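Local coordinates for protein demethylmenaquinone Methyltransferase (Thermus thermophilus, PDB 1J3L) that belongs to the RraA-like family and assembles from three copies of a compact alpha/beta chain, at residues G65-L73 with L111-A119. Numbering follows the deposited sequence.
Sequences GGSLRTALL and LAATPKKSA
Thr-114 OG1 is gripped twice: it donates to Leu-68 O at 2.7 Å, with a C=O...donor angle of 167°, and accepts from an ordered water. That water also donates to Arg-69 O and accepts from Lys-116 N, so one solvent molecule ties three residues from both loops together. The hydroxyl is placed by a first torsion of -153°, trans to Thr-114 N; the same rotation sends CG2 against the Thr-70 to Ala-71 peptide, 3.4 Å from Ala-71 N. That nitrogen is itself taken by Lys-116 O at 2.8 Å, the N-H...O angle being 155°, while Thr-70 CA makes a CH...O contact with the same oxygen. Further along, Ser-118 OG accepts from Thr-70 OG1 at 2.7 Å; its approach to Ala-71 O, at 2.5 Å, is too short to be taken at face value. Leu-72, next in the chain after Ala-71, brings CD2 to the Ser-118 hydroxyl. At the other end the contact turns apolar: Leu-68 CD2 meets Leu-111 CB at 3.9 Å, the two side chains crossing at roughly a right angle, and reaches Ala-112 CB at 4.2 Å. Ser-67 OG, accepting from Arg-69 N, closes an ST turn around Leu-68. Pro-19 of the second subunit packs on Leu-68 and Thr-114, and Lys-116 NZ bonds to Pro-13 O of that subunit. The contact thus joins the loop leading from strand 58-63 to helix 75-83 with strand 112-113 and the chain on either side of it, at a subunit interface of the RraA-like trimer.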
ATOM      1  N   GLY A  65     -10.629  12.245   9.349  1.00 20.45           N
ATOM      2  CA  GLY A  65     -11.563  12.182   8.244  1.00 30.60           C
ATOM      3  C   GLY A  65     -10.903  11.493   7.070  1.00 29.08           C
ATOM      4  O   GLY A  65     -11.424  11.511   5.957  1.00 34.93           O
ATOM      5  N   GLY A  66      -9.742  10.895   7.329  1.00 33.48           N
ATOM      6  CA  GLY A  66      -9.003  10.187   6.300  1.00 22.91           C
ATOM      7  C   GLY A  66      -8.274  11.089   5.325  1.00 30.75           C
ATOM      8  O   GLY A  66      -7.685  10.600   4.362  1.00 25.50           O
ATOM      9  N   SER A  67      -8.298  12.400   5.563  1.00 19.45           N
ATOM     10  CA  SER A  67      -7.628  13.334   4.660  1.00 22.08           C
ATOM     11  C   SER A  67      -6.121  13.150   4.566  1.00 23.02           C
ATOM     12  O   SER A  67      -5.457  12.893   5.560  1.00 24.13           O
ATOM     13  CB  SER A  67      -7.898  14.771   5.073  1.00 22.35           C
ATOM     14  OG  SER A  67      -7.164  15.655   4.243  1.00 30.97           O
ATOM     15  N   LEU A  68      -5.586  13.318   3.360  1.00 26.91           N
ATOM     16  CA  LEU A  68      -4.152  13.179   3.125  1.00 20.36           C
ATOM     17  C   LEU A  68      -3.582  14.525   2.671  1.00 25.80           C
ATOM     18  O   LEU A  68      -2.408  14.620   2.289  1.00 30.54           O
ATOM     19  CB  LEU A  68      -3.903  12.120   2.045  1.00 25.99           C
ATOM     20  CG  LEU A  68      -4.694  10.804   2.122  1.00 29.47           C
ATOM     21  CD1 LEU A  68      -4.420   9.996   0.870  1.00 18.38           C
ATOM     22  CD2 LEU A  68      -4.320   9.999   3.375  1.00 19.45           C
ATOM     23  N   ARG A  69      -4.420  15.559   2.724  1.00 28.53           N
ATOM     24  CA  ARG A  69      -4.040  16.911   2.309  1.00 28.97           C
ATOM     25  C   ARG A  69      -3.032  17.572   3.230  1.00 25.13           C
ATOM     26  O   ARG A  69      -2.172  18.318   2.768  1.00 30.98           O
ATOM     27  CB  ARG A  69      -5.264  17.824   2.242  1.00 40.86           C
ATOM     28  CG  ARG A  69      -6.080  17.816   0.957  1.00 51.56           C
ATOM     29  CD  ARG A  69      -7.266  18.747   1.169  1.00 63.52           C
ATOM     30  NE  ARG A  69      -8.060  19.032  -0.019  1.00 66.61           N
ATOM     31  CZ  ARG A  69      -9.150  19.798  -0.004  1.00 73.40           C
ATOM     32  NH1 ARG A  69      -9.561  20.341   1.138  1.00 63.90           N
ATOM     33  NH2 ARG A  69      -9.825  20.029  -1.122  1.00 73.58           N
ATOM     34  N   THR A  70      -3.154  17.337   4.530  1.00 19.43           N
ATOM     35  CA  THR A  70      -2.236  17.947   5.487  1.00 26.16           C
ATOM     36  C   THR A  70      -1.815  16.941   6.549  1.00 24.45           C
ATOM     37  O   THR A  70      -2.490  15.942   6.771  1.00 20.48           O
ATOM     38  CB  THR A  70      -2.868  19.204   6.183  1.00 28.57           C
ATOM     39  OG1 THR A  70      -3.922  18.804   7.071  1.00 26.03           O
ATOM     40  CG2 THR A  70      -3.440  20.163   5.137  1.00 16.47           C
ATOM     41  N   ALA A  71      -0.690  17.213   7.197  1.00 23.14           N
ATOM     42  CA  ALA A  71      -0.172  16.329   8.230  1.00 26.08           C
ATOM     43  C   ALA A  71      -0.725  16.712   9.595  1.00 32.66           C
ATOM     44  O   ALA A  71      -0.741  17.889   9.961  1.00 30.94           O
ATOM     45  CB  ALA A  71       1.353  16.387   8.249  1.00 23.81           C
ATOM     46  N   LEU A  72      -1.182  15.711  10.341  1.00 24.86           N
ATOM     47  CA  LEU A  72      -1.719  15.948  11.671  1.00 26.09           C
ATOM     48  C   LEU A  72      -0.625  15.769  12.706  1.00 25.23           C
ATOM     49  O   LEU A  72      -0.778  16.159  13.866  1.00 24.29           O
ATOM     50  CB  LEU A  72      -2.878  14.994  11.956  1.00 20.74           C
ATOM     51  CG  LEU A  72      -4.052  15.214  11.007  1.00 21.75           C
ATOM     52  CD1 LEU A  72      -5.186  14.286  11.343  1.00 24.25           C
ATOM     53  CD2 LEU A  72      -4.501  16.657  11.112  1.00 25.22           C
ATOM     54  N   LEU A  73       0.495  15.192  12.289  1.00 22.65           N
ATOM     55  CA  LEU A  73       1.593  14.987  13.218  1.00 18.69           C
ATOM     56  C   LEU A  73       2.925  14.986  12.476  1.00 23.04           C
ATOM     57  O   LEU A  73       3.069  14.364  11.421  1.00 21.69           O
ATOM     58  CB  LEU A  73       1.369  13.678  13.979  1.00 25.27           C
ATOM     59  CG  LEU A  73       2.062  13.526  15.329  1.00 38.81           C
ATOM     60  CD1 LEU A  73       1.297  12.544  16.191  1.00 39.12           C
ATOM     61  CD2 LEU A  73       3.484  13.071  15.118  1.00 57.53           C
ATOM     62  N   LEU A 111      -2.244   6.713   7.286  1.00 16.96           N
ATOM     63  CA  LEU A 111      -2.588   6.223   5.960  1.00 17.38           C
ATOM     64  C   LEU A 111      -1.501   6.617   4.973  1.00 18.74           C
ATOM     65  O   LEU A 111      -1.257   5.925   3.990  1.00 11.62           O
ATOM     66  CB  LEU A 111      -3.943   6.794   5.519  1.00 16.93           C
ATOM     67  CG  LEU A 111      -5.146   6.344   6.359  1.00 32.05           C
ATOM     68  CD1 LEU A 111      -6.398   7.086   5.920  1.00 24.13           C
ATOM     69  CD2 LEU A 111      -5.328   4.831   6.232  1.00 26.28           C
ATOM     70  N   ALA A 112      -0.833   7.732   5.259  1.00 22.08           N
ATOM     71  CA  ALA A 112       0.217   8.213   4.381  1.00 18.12           C
ATOM     72  C   ALA A 112       0.911   9.441   4.921  1.00 18.02           C
ATOM     73  O   ALA A 112       0.444  10.083   5.866  1.00 18.10           O
ATOM     74  CB  ALA A 112      -0.367   8.532   3.006  1.00 18.73           C
ATOM     75  N   ALA A 113       2.055   9.747   4.321  1.00 10.42           N
ATOM     76  CA  ALA A 113       2.795  10.946   4.678  1.00 21.14           C
ATOM     77  C   ALA A 113       2.406  12.001   3.626  1.00 11.82           C
ATOM     78  O   ALA A 113       2.037  11.662   2.502  1.00 14.91           O
ATOM     79  CB  ALA A 113       4.312  10.676   4.644  1.00  8.17           C
ATOM     80  N   THR A 114       2.478  13.270   3.996  1.00 14.96           N
ATOM     81  CA  THR A 114       2.144  14.361   3.088  1.00 13.39           C
ATOM     82  C   THR A 114       2.993  15.552   3.544  1.00 18.05           C
ATOM     83  O   THR A 114       3.296  15.683   4.736  1.00 18.55           O
ATOM     84  CB  THR A 114       0.632  14.700   3.156  1.00 19.79           C
ATOM     85  OG1 THR A 114       0.208  15.266   1.911  1.00 21.50           O
ATOM     86  CG2 THR A 114       0.347  15.697   4.278  1.00 17.64           C
ATOM     87  N   PRO A 115       3.380  16.437   2.607  1.00 18.11           N
ATOM     88  CA  PRO A 115       4.211  17.619   2.884  1.00 21.45           C
ATOM     89  C   PRO A 115       3.640  18.807   3.651  1.00 22.46           C
ATOM     90  O   PRO A 115       4.341  19.405   4.468  1.00 23.27           O
ATOM     91  CB  PRO A 115       4.683  18.050   1.489  1.00 11.81           C
ATOM     92  CG  PRO A 115       4.576  16.799   0.667  1.00 21.90           C
ATOM     93  CD  PRO A 115       3.251  16.242   1.154  1.00 18.75           C
ATOM     94  N   LYS A 116       2.390  19.170   3.371  1.00 29.52           N
ATOM     95  CA  LYS A 116       1.774  20.327   4.022  1.00 26.83           C
ATOM     96  C   LYS A 116       1.400  20.175   5.479  1.00 27.09           C
ATOM     97  O   LYS A 116       0.852  19.155   5.894  1.00 31.40           O
ATOM     98  CB  LYS A 116       0.521  20.788   3.266  1.00 25.61           C
ATOM     99  CG  LYS A 116       0.802  21.554   2.003  1.00 47.52           C
ATOM    100  CD  LYS A 116      -0.343  22.488   1.674  1.00 53.75           C
ATOM    101  CE  LYS A 116       0.071  23.476   0.597  1.00 66.42           C
ATOM    102  NZ  LYS A 116      -0.981  24.494   0.331  1.00 76.61           N
ATOM    103  N   LYS A 117       1.682  21.222   6.248  1.00 22.35           N
ATOM    104  CA  LYS A 117       1.350  21.249   7.660  1.00 24.78           C
ATOM    105  C   LYS A 117      -0.142  21.574   7.793  1.00 25.12           C
ATOM    106  O   LYS A 117      -0.740  22.148   6.884  1.00 25.57           O
ATOM    107  CB  LYS A 117       2.194  22.307   8.370  1.00 23.79           C
ATOM    108  CG  LYS A 117       1.910  23.738   7.921  1.00 44.12           C
ATOM    109  CD  LYS A 117       2.978  24.675   8.449  1.00 50.81           C
ATOM    110  CE  LYS A 117       3.187  24.462   9.940  1.00 53.12           C
ATOM    111  NZ  LYS A 117       4.500  24.987  10.409  1.00 66.67           N
ATOM    112  N   SER A 118      -0.734  21.184   8.917  1.00 24.35           N
ATOM    113  CA  SER A 118      -2.148  21.425   9.188  1.00 25.19           C
ATOM    114  C   SER A 118      -2.357  22.810   9.794  1.00 32.36           C
ATOM    115  O   SER A 118      -1.428  23.421  10.326  1.00 28.33           O
ATOM    116  CB  SER A 118      -2.692  20.379  10.173  1.00 16.55           C
ATOM    117  OG  SER A 118      -2.842  19.111   9.566  1.00 28.82           O
ATOM    118  N   ALA A 119      -3.588  23.296   9.712  1.00 20.96           N
ATOM    119  CA  ALA A 119      -3.927  24.590  10.269  1.00 28.18           C
ATOM    120  C   ALA A 119      -3.982  24.419  11.782  1.00 32.49           C
ATOM    121  O   ALA A 119      -3.986  23.293  12.287  1.00 32.20           O
ATOM    122  CB  ALA A 119      -5.270  25.056   9.732  1.00 29.99           C
TER
HETATM  123  O   HOH W   1       0.363  17.991   1.868  1.00 22.91           O